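Local atomic coordinates of botulinum neurotoxin type C1 (Clostridium botulinum, PDB entry 3R4S), a protein that binds gangliosides through its heavy-chain receptor-binding region to enter nerve cells, where its metalloprotease light chain cleaves proteins of neurotransmitter release. Residues A[119-124]-A[158-163]; A[262-267]-A[271-276]; A[326-331]-A[403-408]. All coordinates share one frame; numbering follows the deposited sequence.

Interaction 1 (A[119-124]-A[158-163]); sequences FTLKQN and GNMKIY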
loop_
_atom_site.group_PDB
_atom_site.type_symbol
_atom_site.label_atom_id
_atom_site.label_comp_id
_atom_site.label_asym_id
_atom_site.label_seq_id
_atom_site.Cartn_x
_atom_site.Cartn_y
_atom_site.Cartn_z
ATOM N N PHE A 119 -3.249 11.144 15.797
ATOM C CA PHE A 119 -4.290 12.169 15.743
ATOM C C PHE A 119 -4.458 12.774 17.119
ATOM O O PHE A 119 -4.549 12.051 18.106
ATOM C CB PHE A 119 -5.633 11.598 15.277
ATOM C CG PHE A 119 -6.752 12.603 15.328
ATOM C CD1 PHE A 119 -6.901 13.548 14.316
ATOM C CD2 PHE A 119 -7.642 12.613 16.392
ATOM C CE1 PHE A 119 -7.932 14.496 14.359
ATOM C CE2 PHE A 119 -8.670 13.551 16.451
ATOM C CZ PHE A 119 -8.810 14.503 15.432
ATOM N N THR A 120 -4.503 14.097 17.184
ATOM C CA THR A 120 -4.581 14.788 18.466
ATOM C C THR A 120 -5.686 15.837 18.509
ATOM O O THR A 120 -5.801 16.674 17.603
ATOM C CB THR A 120 -3.267 15.504 18.778
ATOM O OG1 THR A 120 -2.186 14.569 18.695
ATOM C CG2 THR A 120 -3.313 16.108 20.173
ATOM N N LEU A 121 -6.513 15.777 19.550
ATOM C CA LEU A 121 -7.368 16.906 19.901
ATOM C C LEU A 121 -6.577 17.770 20.876
ATOM O O LEU A 121 -6.128 17.282 21.915
ATOM C CB LEU A 121 -8.665 16.435 20.552
ATOM C CG LEU A 121 -9.730 15.815 19.640
ATOM C CD1 LEU A 121 -10.973 15.505 20.441
ATOM C CD2 LEU A 121 -10.083 16.731 18.475
ATOM N N LYS A 122 -6.372 19.037 20.536
ATOM C CA LYS A 122 -5.651 19.932 21.430
ATOM C C LYS A 122 -6.616 20.889 22.119
ATOM O O LYS A 122 -7.146 21.815 21.497
ATOM C CB LYS A 122 -4.572 20.712 20.682
ATOM C CG LYS A 122 -3.685 21.546 21.601
ATOM C CD LYS A 122 -2.691 22.370 20.806
ATOM C CE LYS A 122 -1.746 23.149 21.712
ATOM N NZ LYS A 122 -0.515 22.389 21.979
ATOM N N GLN A 123 -6.858 20.649 23.404
ATOM C CA GLN A 123 -7.796 21.467 24.159
ATOM C C GLN A 123 -7.233 22.855 24.414
ATOM O O GLN A 123 -7.901 23.857 24.178
ATOM C CB GLN A 123 -8.163 20.798 25.481
ATOM C CG GLN A 123 -9.044 21.655 26.367
ATOM C CD GLN A 123 -9.378 20.976 27.684
ATOM O OE1 GLN A 123 -8.734 20.006 28.074
ATOM N NE2 GLN A 123 -10.396 21.482 28.369
ATOM N N ASN A 124 -6.001 22.902 24.903
ATOM C CA ASN A 124 -5.323 24.159 25.195
ATOM C C ASN A 124 -3.839 23.839 25.299
ATOM O O ASN A 124 -3.442 22.701 25.045
ATOM C CB ASN A 124 -5.851 24.774 26.500
ATOM C CG ASN A 124 -5.793 23.800 27.663
ATOM O OD1 ASN A 124 -4.748 23.196 27.925
ATOM N ND2 ASN A 124 -6.920 23.621 28.350
ATOM N N GLY A 158 -18.801 10.545 23.247
ATOM C CA GLY A 158 -18.416 9.151 23.130
ATOM C C GLY A 158 -16.925 8.925 23.023
ATOM O O GLY A 158 -16.160 9.261 23.932
ATOM N N ASN A 159 -16.515 8.340 21.902
ATOM C CA ASN A 159 -15.124 7.963 21.702
ATOM C C ASN A 159 -14.476 8.657 20.511
ATOM O O ASN A 159 -15.159 9.147 19.599
ATOM C CB ASN A 159 -15.040 6.453 21.500
ATOM C CG ASN A 159 -15.602 5.693 22.666
ATOM O OD1 ASN A 159 -15.020 5.691 23.750
ATOM N ND2 ASN A 159 -16.745 5.056 22.463
ATOM N N MET A 160 -13.153 8.705 20.536
ATOM C CA MET A 160 -12.390 9.114 19.367
ATOM C C MET A 160 -11.724 7.849 18.850
ATOM O O MET A 160 -11.213 7.025 19.633
ATOM C CB MET A 160 -11.368 10.213 19.696
ATOM C CG MET A 160 -10.258 9.797 20.657
ATOM S SD MET A 160 -9.162 11.188 21.063
ATOM C CE MET A 160 -8.849 11.812 19.436
ATOM N N LYS A 161 -11.785 7.663 17.538
ATOM C CA LYS A 161 -11.354 6.408 16.938
ATOM C C LYS A 161 -10.490 6.681 15.722
ATOM O O LYS A 161 -10.657 7.692 15.032
ATOM C CB LYS A 161 -12.568 5.574 16.517
ATOM C CG LYS A 161 -13.519 5.226 17.657
ATOM C CD LYS A 161 -14.717 4.438 17.145
ATOM C CE LYS A 161 -15.929 4.701 18.016
ATOM N NZ LYS A 161 -17.198 4.199 17.404
ATOM N N ILE A 162 -9.561 5.778 15.453
ATOM C CA ILE A 162 -8.839 5.844 14.204
ATOM C C ILE A 162 -8.900 4.478 13.536
ATOM O O ILE A 162 -8.728 3.448 14.190
ATOM C CB ILE A 162 -7.392 6.371 14.369
ATOM C CG1 ILE A 162 -6.690 6.395 13.007
ATOM C CG2 ILE A 162 -6.595 5.500 15.351
ATOM C CD1 ILE A 162 -5.429 7.247 13.009
ATOM N N TYR A 163 -9.209 4.492 12.242
ATOM C CA TYR A 163 -9.234 3.299 11.418
ATOM C C TYR A 163 -8.149 3.367 10.348
ATOM O O TYR A 163 -7.787 4.445 9.879
ATOM C CB TYR A 163 -10.572 3.177 10.692
ATOM C CG TYR A 163 -11.828 3.155 11.541
ATOM C CD1 TYR A 163 -12.651 2.028 11.565
ATOM C CD2 TYR A 163 -12.224 4.265 12.271
ATOM C CE1 TYR A 163 -13.830 2.001 12.316
ATOM C CE2 TYR A 163 -13.401 4.246 13.033
ATOM C CZ TYR A 163 -14.195 3.115 13.044
ATOM O OH TYR A 163 -15.360 3.093 13.786
#
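Met160 sets its terminal methyl against the edge of the Phe119 ring and reaches the branch of Leu121 beside it. The methyl carbon does all the touching: CE of Met160 lies 3.4 Å from CD2 of Phe119, close to the plane of the ring. CE2 of Phe119 is almost equally near, at 3.5 Å from the same CE, so the methyl straddles the bond between these two ring carbons instead of lying over a face. Toward Leu121 the fit is looser, with Met160 CE 4.1 Å from Leu121 CG, and the two side chains slide past each other in opposite directions.

The torsions explain this reach. In Met160, CG sits between the backbone N and the carbonyl carbon (chi1 65°), the chain then runs straight to SD, and a last bend at chi3 (-48°) turns CE onto the ring edge. Phe119 swings its ring away from its own backbone N (chi1 175°) and out toward the other strand. No hydrogen bond crosses, and the backbones stay well apart: even the Phe119 CA and Ile162 CA lie 7.9 Å from each other. Methionine suits the place because its long, flexible, apolar chain can span such a gap; phenylalanine offers it a ring edge and leucine a branch point, both apolar, in a buried layer.

The contact joins two different sheets of the lectin-like (concanavalin-type) β-sandwich. Strand 116-124 runs between strands 108-113 and 127-134 in one sheet, strand 159-164 between 148-155 and 167-173 in the other. Asn154 of strand 148-155 touches both Leu121 and Met160, Val152 meets Phe119, and Ile131 of strand 127-134 packs on Met160 and Ile162, while Leu177 and Phe182 from loops touch Leu121.

Interaction 2 (A[262-267]-A[271-276]); sequences RYMYAN and IVFNTR. With SLB (N-acetyl-beta-neuraminic acid), chain C.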
loop_
_atom_site.group_PDB
_atom_site.type_symbol
_atom_site.label_atom_id
_atom_site.label_comp_id
_atom_site.label_asym_id
_atom_site.label_seq_id
_atom_site.Cartn_x
_atom_site.Cartn_y
_atom_site.Cartn_z
ATOM N N ARG A 262 13.663 -12.626 1.820
ATOM C CA ARG A 262 14.321 -13.389 0.756
ATOM C C ARG A 262 14.223 -12.670 -0.582
ATOM O O ARG A 262 13.162 -12.152 -0.949
ATOM C CB ARG A 262 13.696 -14.771 0.596
ATOM C CG ARG A 262 13.625 -15.608 1.859
ATOM C CD ARG A 262 14.991 -15.945 2.387
ATOM N NE ARG A 262 15.046 -17.321 2.866
ATOM C CZ ARG A 262 14.609 -17.719 4.057
ATOM N NH1 ARG A 262 14.067 -16.845 4.911
ATOM N NH2 ARG A 262 14.713 -18.995 4.391
ATOM N N TYR A 263 15.324 -12.655 -1.325
ATOM C CA TYR A 263 15.294 -12.144 -2.687
ATOM C C TYR A 263 15.370 -13.291 -3.685
ATOM O O TYR A 263 15.694 -14.433 -3.336
ATOM C CB TYR A 263 16.420 -11.137 -2.932
ATOM C CG TYR A 263 17.803 -11.746 -2.920
ATOM C CD1 TYR A 263 18.319 -12.367 -4.054
ATOM C CD2 TYR A 263 18.597 -11.700 -1.773
ATOM C CE1 TYR A 263 19.586 -12.927 -4.050
ATOM C CE2 TYR A 263 19.870 -12.254 -1.756
ATOM C CZ TYR A 263 20.359 -12.869 -2.898
ATOM O OH TYR A 263 21.623 -13.424 -2.884
ATOM N N MET A 264 15.065 -12.973 -4.937
ATOM C CA MET A 264 14.958 -13.972 -5.980
ATOM C C MET A 264 16.306 -14.164 -6.670
ATOM O O MET A 264 16.951 -13.199 -7.092
ATOM C CB MET A 264 13.886 -13.549 -6.985
ATOM C CG MET A 264 13.196 -14.691 -7.653
ATOM S SD MET A 264 11.753 -14.194 -8.610
ATOM C CE MET A 264 10.458 -14.735 -7.489
ATOM N N TYR A 265 16.736 -15.414 -6.765
ATOM C CA TYR A 265 17.982 -15.723 -7.443
ATOM C C TYR A 265 17.763 -16.898 -8.390
ATOM O O TYR A 265 16.635 -17.363 -8.558
ATOM C CB TYR A 265 19.080 -16.028 -6.429
ATOM C CG TYR A 265 20.469 -15.928 -7.007
ATOM C CD1 TYR A 265 20.865 -14.797 -7.714
ATOM C CD2 TYR A 265 21.381 -16.955 -6.845
ATOM C CE1 TYR A 265 22.132 -14.697 -8.247
ATOM C CE2 TYR A 265 22.648 -16.868 -7.377
ATOM C CZ TYR A 265 23.020 -15.733 -8.078
ATOM O OH TYR A 265 24.294 -15.639 -8.609
ATOM N N ALA A 266 18.823 -17.370 -9.035
ATOM C CA ALA A 266 18.672 -18.515 -9.928
ATOM C C ALA A 266 19.930 -19.363 -10.019
ATOM O O ALA A 266 21.051 -18.876 -9.875
ATOM C CB ALA A 266 18.206 -18.079 -11.317
ATOM N N ASN A 267 19.714 -20.642 -10.281
ATOM C CA ASN A 267 20.768 -21.623 -10.237
ATOM C C ASN A 267 20.416 -22.797 -11.136
ATOM O O ASN A 267 19.516 -23.573 -10.827
ATOM C CB ASN A 267 20.926 -22.095 -8.805
ATOM C CG ASN A 267 22.329 -22.476 -8.484
ATOM O OD1 ASN A 267 22.875 -23.421 -9.062
ATOM N ND2 ASN A 267 22.941 -21.737 -7.561
ATOM N N ILE A 271 14.793 -21.196 -10.200
ATOM C CA ILE A 271 14.703 -20.038 -9.307
ATOM C C ILE A 271 14.806 -20.495 -7.868
ATOM O O ILE A 271 14.220 -21.512 -7.483
ATOM C CB ILE A 271 13.398 -19.264 -9.498
ATOM C CG1 ILE A 271 13.333 -18.713 -10.921
ATOM C CG2 ILE A 271 13.302 -18.135 -8.475
ATOM C CD1 ILE A 271 12.016 -18.053 -11.258
ATOM N N VAL A 272 15.578 -19.753 -7.082
ATOM C CA VAL A 272 15.740 -20.052 -5.665
ATOM C C VAL A 272 15.669 -18.759 -4.869
ATOM O O VAL A 272 15.926 -17.681 -5.403
ATOM C CB VAL A 272 17.096 -20.746 -5.378
ATOM C CG1 VAL A 272 17.224 -22.013 -6.207
ATOM C CG2 VAL A 272 18.260 -19.797 -5.671
ATOM N N PHE A 273 15.330 -18.869 -3.594
ATOM C CA PHE A 273 15.243 -17.696 -2.743
ATOM C C PHE A 273 16.399 -17.645 -1.758
ATOM O O PHE A 273 16.620 -18.585 -0.994
ATOM C CB PHE A 273 13.898 -17.665 -2.009
ATOM C CG PHE A 273 12.722 -17.419 -2.915
ATOM C CD1 PHE A 273 12.326 -16.129 -3.228
ATOM C CD2 PHE A 273 12.018 -18.479 -3.456
ATOM C CE1 PHE A 273 11.240 -15.902 -4.070
ATOM C CE2 PHE A 273 10.930 -18.262 -4.301
ATOM C CZ PHE A 273 10.543 -16.972 -4.607
ATOM N N ASN A 274 17.131 -16.536 -1.782
ATOM C CA ASN A 274 18.270 -16.333 -0.892
ATOM C C ASN A 274 17.987 -15.253 0.142
ATOM O O ASN A 274 17.282 -14.283 -0.141
ATOM C CB ASN A 274 19.509 -15.922 -1.700
ATOM C CG ASN A 274 20.064 -17.053 -2.558
ATOM O OD1 ASN A 274 19.655 -18.209 -2.441
ATOM N ND2 ASN A 274 21.008 -16.715 -3.427
ATOM N N THR A 275 18.565 -15.407 1.329
ATOM C CA THR A 275 18.413 -14.427 2.394
ATOM C C THR A 275 19.036 -13.068 2.032
ATOM O O THR A 275 20.182 -13.000 1.586
ATOM C CB THR A 275 19.005 -14.966 3.698
ATOM O OG1 THR A 275 18.296 -16.154 4.068
ATOM C CG2 THR A 275 18.882 -13.943 4.812
ATOM N N ARG A 276 18.261 -11.995 2.199
ATOM C CA ARG A 276 18.716 -10.633 1.923
ATOM C C ARG A 276 19.874 -10.239 2.830
ATOM O O ARG A 276 19.892 -10.576 4.014
ATOM C CB ARG A 276 17.570 -9.629 2.139
ATOM C CG ARG A 276 16.493 -9.663 1.063
ATOM C CD ARG A 276 15.274 -8.739 1.363
ATOM N NE ARG A 276 14.205 -9.097 0.437
ATOM C CZ ARG A 276 14.208 -8.774 -0.852
ATOM N NH1 ARG A 276 15.191 -8.035 -1.354
ATOM N NH2 ARG A 276 13.223 -9.178 -1.642
HETATM C C1 SLB C . 26.439 -18.240 -10.705
HETATM C C2 SLB C . 25.460 -18.069 -11.835
HETATM C C3 SLB C . 24.146 -17.509 -11.277
HETATM C C4 SLB C . 23.075 -17.442 -12.362
HETATM C C5 SLB C . 22.868 -18.827 -12.933
HETATM C C6 SLB C . 24.196 -19.364 -13.475
HETATM C C7 SLB C . 23.987 -20.809 -13.905
HETATM C C8 SLB C . 25.199 -21.329 -14.694
HETATM C C9 SLB C . 24.982 -22.759 -15.180
HETATM C C10 SLB C . 20.917 -19.343 -14.331
HETATM C C11 SLB C . 20.207 -18.998 -15.603
HETATM N N5 SLB C . 22.029 -18.640 -14.109
HETATM O O1A SLB C . 26.316 -19.202 -9.911
HETATM O O1B SLB C . 27.341 -17.380 -10.592
HETATM O O2 SLB C . 26.028 -17.127 -12.750
HETATM O O4 SLB C . 21.836 -16.977 -11.818
HETATM O O6 SLB C . 25.265 -19.324 -12.508
HETATM O O7 SLB C . 23.785 -21.569 -12.699
HETATM O O8 SLB C . 25.466 -20.481 -15.821
HETATM O O9 SLB C . 25.318 -23.651 -14.110
HETATM O O10 SLB C . 20.501 -20.201 -13.559
HETATM O O HOH W 1 16.691 -18.860 1.798
#
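The β hairpin of strands 262-267 and 270-275 belongs to the β-trefoil domain, and its turn end helps form a sialic acid pocket; Tyr263 pairs with Asn274 and Tyr265 with Val272 across it. Each of these is an antiparallel hydrogen-bonded pair. Tyr263 N gives a 2.8 Å bond to Asn274 O, and Tyr265 N one of the same length to Val272 O; the return bond from Val272 N to Tyr265 O is 3.0 Å. The strands are strongly twisted, their directions 133° apart.

On one face Asn274 lies over the Tyr263 ring, its CB 3.8 Å from the centroid in a CH-π contact. Tyr263 CB in turn lies over one face of the Arg276 guanidinium, whose NE is hydrogen-bonded to Leu260 O. The ring of Tyr265 has Val272 CG2 at its edge and O4 of the N-acetyl-beta-neuraminic acid over one face, offset toward the rim. That O4 donates to Ala266 O at 2.8 Å, so the backbone itself reads the sugar, while the Tyr265 OH lies 3.3 Å from the sugar's C3. A tyrosine suits the place because its broad ring lies beside the sugar. Ser268 N, Arg269 N and Tyr286 OH bind the sugar too.

On the other face the middle of the hairpin is apolar. The unbranched Met264 suits it: CG meets Ile271 CG2, while the far end runs on beside the Phe273 ring, CE 3.6 Å from Phe273 CZ. Arg262 and Thr275 form this face's polar end, Thr275 OG1 over the guanidinium.

Around the hairpin, Ile271 and Phe273 pack on Pro406 of strand 401-409, and Phe273 also on Leu404; Met264 reaches Met254 of strand 251-256 and Met312 of strand 307-314, while Ala266 meets Ile314.

Interaction 3 (A[326-331]-A[403-408]); sequences ETMYAD and YLVPTV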
loop_
_atom_site.group_PDB
_atom_site.type_symbol
_atom_site.label_atom_id
_atom_site.label_comp_id
_atom_site.label_asym_id
_atom_site.label_seq_id
_atom_site.Cartn_x
_atom_site.Cartn_y
_atom_site.Cartn_z
ATOM N N GLU A 326 8.840 -31.883 -13.768
ATOM C CA GLU A 326 9.605 -32.924 -13.091
ATOM C C GLU A 326 9.081 -33.255 -11.698
ATOM O O GLU A 326 8.545 -32.398 -10.990
ATOM C CB GLU A 326 11.080 -32.531 -12.976
ATOM C CG GLU A 326 11.685 -31.940 -14.233
ATOM C CD GLU A 326 13.085 -31.395 -13.983
ATOM O OE1 GLU A 326 13.374 -31.019 -12.822
ATOM O OE2 GLU A 326 13.893 -31.346 -14.942
ATOM N N THR A 327 9.284 -34.506 -11.303
ATOM C CA THR A 327 8.992 -34.958 -9.950
ATOM C C THR A 327 9.737 -34.097 -8.950
ATOM O O THR A 327 10.877 -33.722 -9.181
ATOM C CB THR A 327 9.440 -36.408 -9.763
ATOM O OG1 THR A 327 8.866 -37.207 -10.803
ATOM C CG2 THR A 327 9.001 -36.936 -8.394
ATOM N N MET A 328 9.085 -33.774 -7.843
ATOM C CA MET A 328 9.713 -33.003 -6.784
ATOM C C MET A 328 10.014 -33.903 -5.588
ATOM O O MET A 328 9.338 -34.903 -5.383
ATOM C CB MET A 328 8.805 -31.834 -6.378
ATOM C CG MET A 328 8.720 -30.747 -7.424
ATOM S SD MET A 328 10.122 -29.614 -7.322
ATOM C CE MET A 328 9.498 -28.411 -6.145
ATOM N N TYR A 329 11.035 -33.542 -4.814
ATOM C CA TYR A 329 11.452 -34.330 -3.661
ATOM C C TYR A 329 11.553 -33.415 -2.457
ATOM O O TYR A 329 12.132 -32.336 -2.543
ATOM C CB TYR A 329 12.811 -35.002 -3.915
ATOM C CG TYR A 329 12.834 -35.826 -5.184
ATOM C CD1 TYR A 329 12.561 -37.189 -5.156
ATOM C CD2 TYR A 329 13.103 -35.236 -6.414
ATOM C CE1 TYR A 329 12.557 -37.944 -6.321
ATOM C CE2 TYR A 329 13.103 -35.982 -7.589
ATOM C CZ TYR A 329 12.830 -37.335 -7.535
ATOM O OH TYR A 329 12.831 -38.080 -8.692
ATOM N N ALA A 330 10.984 -33.848 -1.339
ATOM C CA ALA A 330 11.029 -33.075 -0.106
ATOM C C ALA A 330 11.394 -33.986 1.062
ATOM O O ALA A 330 11.034 -35.161 1.072
ATOM C CB ALA A 330 9.685 -32.399 0.146
ATOM N N ASP A 331 12.104 -33.430 2.041
ATOM C CA ASP A 331 12.552 -34.189 3.209
ATOM C C ASP A 331 11.455 -35.024 3.857
ATOM O O ASP A 331 11.620 -36.232 4.044
ATOM C CB ASP A 331 13.201 -33.267 4.246
ATOM C CG ASP A 331 14.615 -32.898 3.877
ATOM O OD1 ASP A 331 15.245 -32.099 4.606
ATOM O OD2 ASP A 331 15.096 -33.424 2.853
ATOM N N TYR A 403 16.604 -26.313 -1.267
ATOM C CA TYR A 403 16.484 -24.927 -1.707
ATOM C C TYR A 403 15.053 -24.450 -1.507
ATOM O O TYR A 403 14.109 -25.231 -1.619
ATOM C CB TYR A 403 16.852 -24.778 -3.187
ATOM C CG TYR A 403 18.283 -25.150 -3.528
ATOM C CD1 TYR A 403 19.294 -24.195 -3.509
ATOM C CD2 TYR A 403 18.617 -26.453 -3.873
ATOM C CE1 TYR A 403 20.606 -24.527 -3.822
ATOM C CE2 TYR A 403 19.920 -26.799 -4.191
ATOM C CZ TYR A 403 20.909 -25.835 -4.160
ATOM O OH TYR A 403 22.207 -26.165 -4.460
ATOM N N LEU A 404 14.903 -23.160 -1.221
ATOM C CA LEU A 404 13.585 -22.535 -1.144
ATOM C C LEU A 404 13.248 -22.049 -2.546
ATOM O O LEU A 404 13.951 -21.199 -3.087
ATOM C CB LEU A 404 13.612 -21.368 -0.148
ATOM C CG LEU A 404 12.290 -20.648 0.165
ATOM C CD1 LEU A 404 11.260 -21.616 0.730
ATOM C CD2 LEU A 404 12.542 -19.518 1.141
ATOM N N VAL A 405 12.182 -22.591 -3.136
ATOM C CA VAL A 405 11.889 -22.378 -4.551
ATOM C C VAL A 405 10.417 -22.035 -4.772
ATOM O O VAL A 405 9.567 -22.454 -3.987
ATOM C CB VAL A 405 12.216 -23.645 -5.377
ATOM C CG1 VAL A 405 13.685 -24.015 -5.212
ATOM C CG2 VAL A 405 11.325 -24.827 -4.955
ATOM N N PRO A 406 10.111 -21.270 -5.840
ATOM C CA PRO A 406 8.698 -21.054 -6.155
ATOM C C PRO A 406 8.114 -22.315 -6.764
ATOM O O PRO A 406 8.819 -23.065 -7.459
ATOM C CB PRO A 406 8.740 -19.918 -7.188
ATOM C CG PRO A 406 10.033 -20.117 -7.902
ATOM C CD PRO A 406 11.003 -20.645 -6.839
ATOM N N THR A 407 6.841 -22.568 -6.492
ATOM C CA THR A 407 6.186 -23.775 -6.994
ATOM C C THR A 407 4.789 -23.487 -7.512
ATOM O O THR A 407 4.212 -22.417 -7.244
ATOM C CB THR A 407 6.005 -24.831 -5.883
ATOM O OG1 THR A 407 5.175 -24.287 -4.844
ATOM C CG2 THR A 407 7.357 -25.261 -5.293
ATOM N N VAL A 408 4.255 -24.455 -8.252
ATOM C CA VAL A 408 2.835 -24.520 -8.571
ATOM C C VAL A 408 2.277 -25.772 -7.910
ATOM O O VAL A 408 2.837 -26.857 -8.056
ATOM C CB VAL A 408 2.578 -24.614 -10.088
ATOM C CG1 VAL A 408 1.081 -24.807 -10.372
ATOM C CG2 VAL A 408 3.121 -23.369 -10.807
#
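No flat group has a face or edge in the contact of Met328 with Val405 and Thr407; it is made by three methyl carbons. CE of Met328 comes 3.9 Å from CG2 of Thr407 and 4.2 Å from CG2 of Val405. The methionine and the valine meet tip to tip, whereas the threonine is met at a slant. Because Val405 and Thr407 are two apart on a strand, they point to the same side and offer their methyls together.

Met328 is bent at chi2 (-82°) and chi3 (-89°), and this folded course brings CE onto the pair of methyls. In Thr407, CG2 stands anti to the carbonyl carbon, which turns the methyl to the methionine. The main chains are far apart, with 9.9 Å between the CA atoms of Met328 and Thr407. Methionine is long and flexible enough to bridge them, while the β-branched Val405 and Thr407 suit a strand and present a methyl close to the backbone.

Segment 326-331 has no regular structure and lies in the long loop between strands 317-323 and 338-345 of the β-trefoil, while 403-408 runs along strand 401-409. Tyr390 of strand 381-392 touches both Met328 and Thr407, and Ala340 of strand 338-345 also meets the methionine.

Chemically the contact is dispersion and burial of hydrocarbon alone, a nondirectional attraction that tolerates small shifts of the methyls. The loop's polar bonds, from Met328 O to Thr335 OG1 and in the Asp331-Arg391 salt bridge, are directional.

The three contacts come in series along the chain, each closing before the next opens, and they divide between two domains. Interaction 1 is one of the contacts that join the two sheets of the N-terminal β-sandwich, on the other side of the chain's centre from the rest; its centre lies about 45 Å from that of interaction 2 and 52 Å from that of interaction 3. The latter two share the C-terminal β-trefoil, with centres about 14 Å apart, and meet directly: Phe273 N probably donates to Leu404 O at 2.8 Å. Strand 401-409 thus connects the hairpin at the sialic acid pocket with the loop of interaction 3, whereas the sandwich contact is remote from the bound sugars.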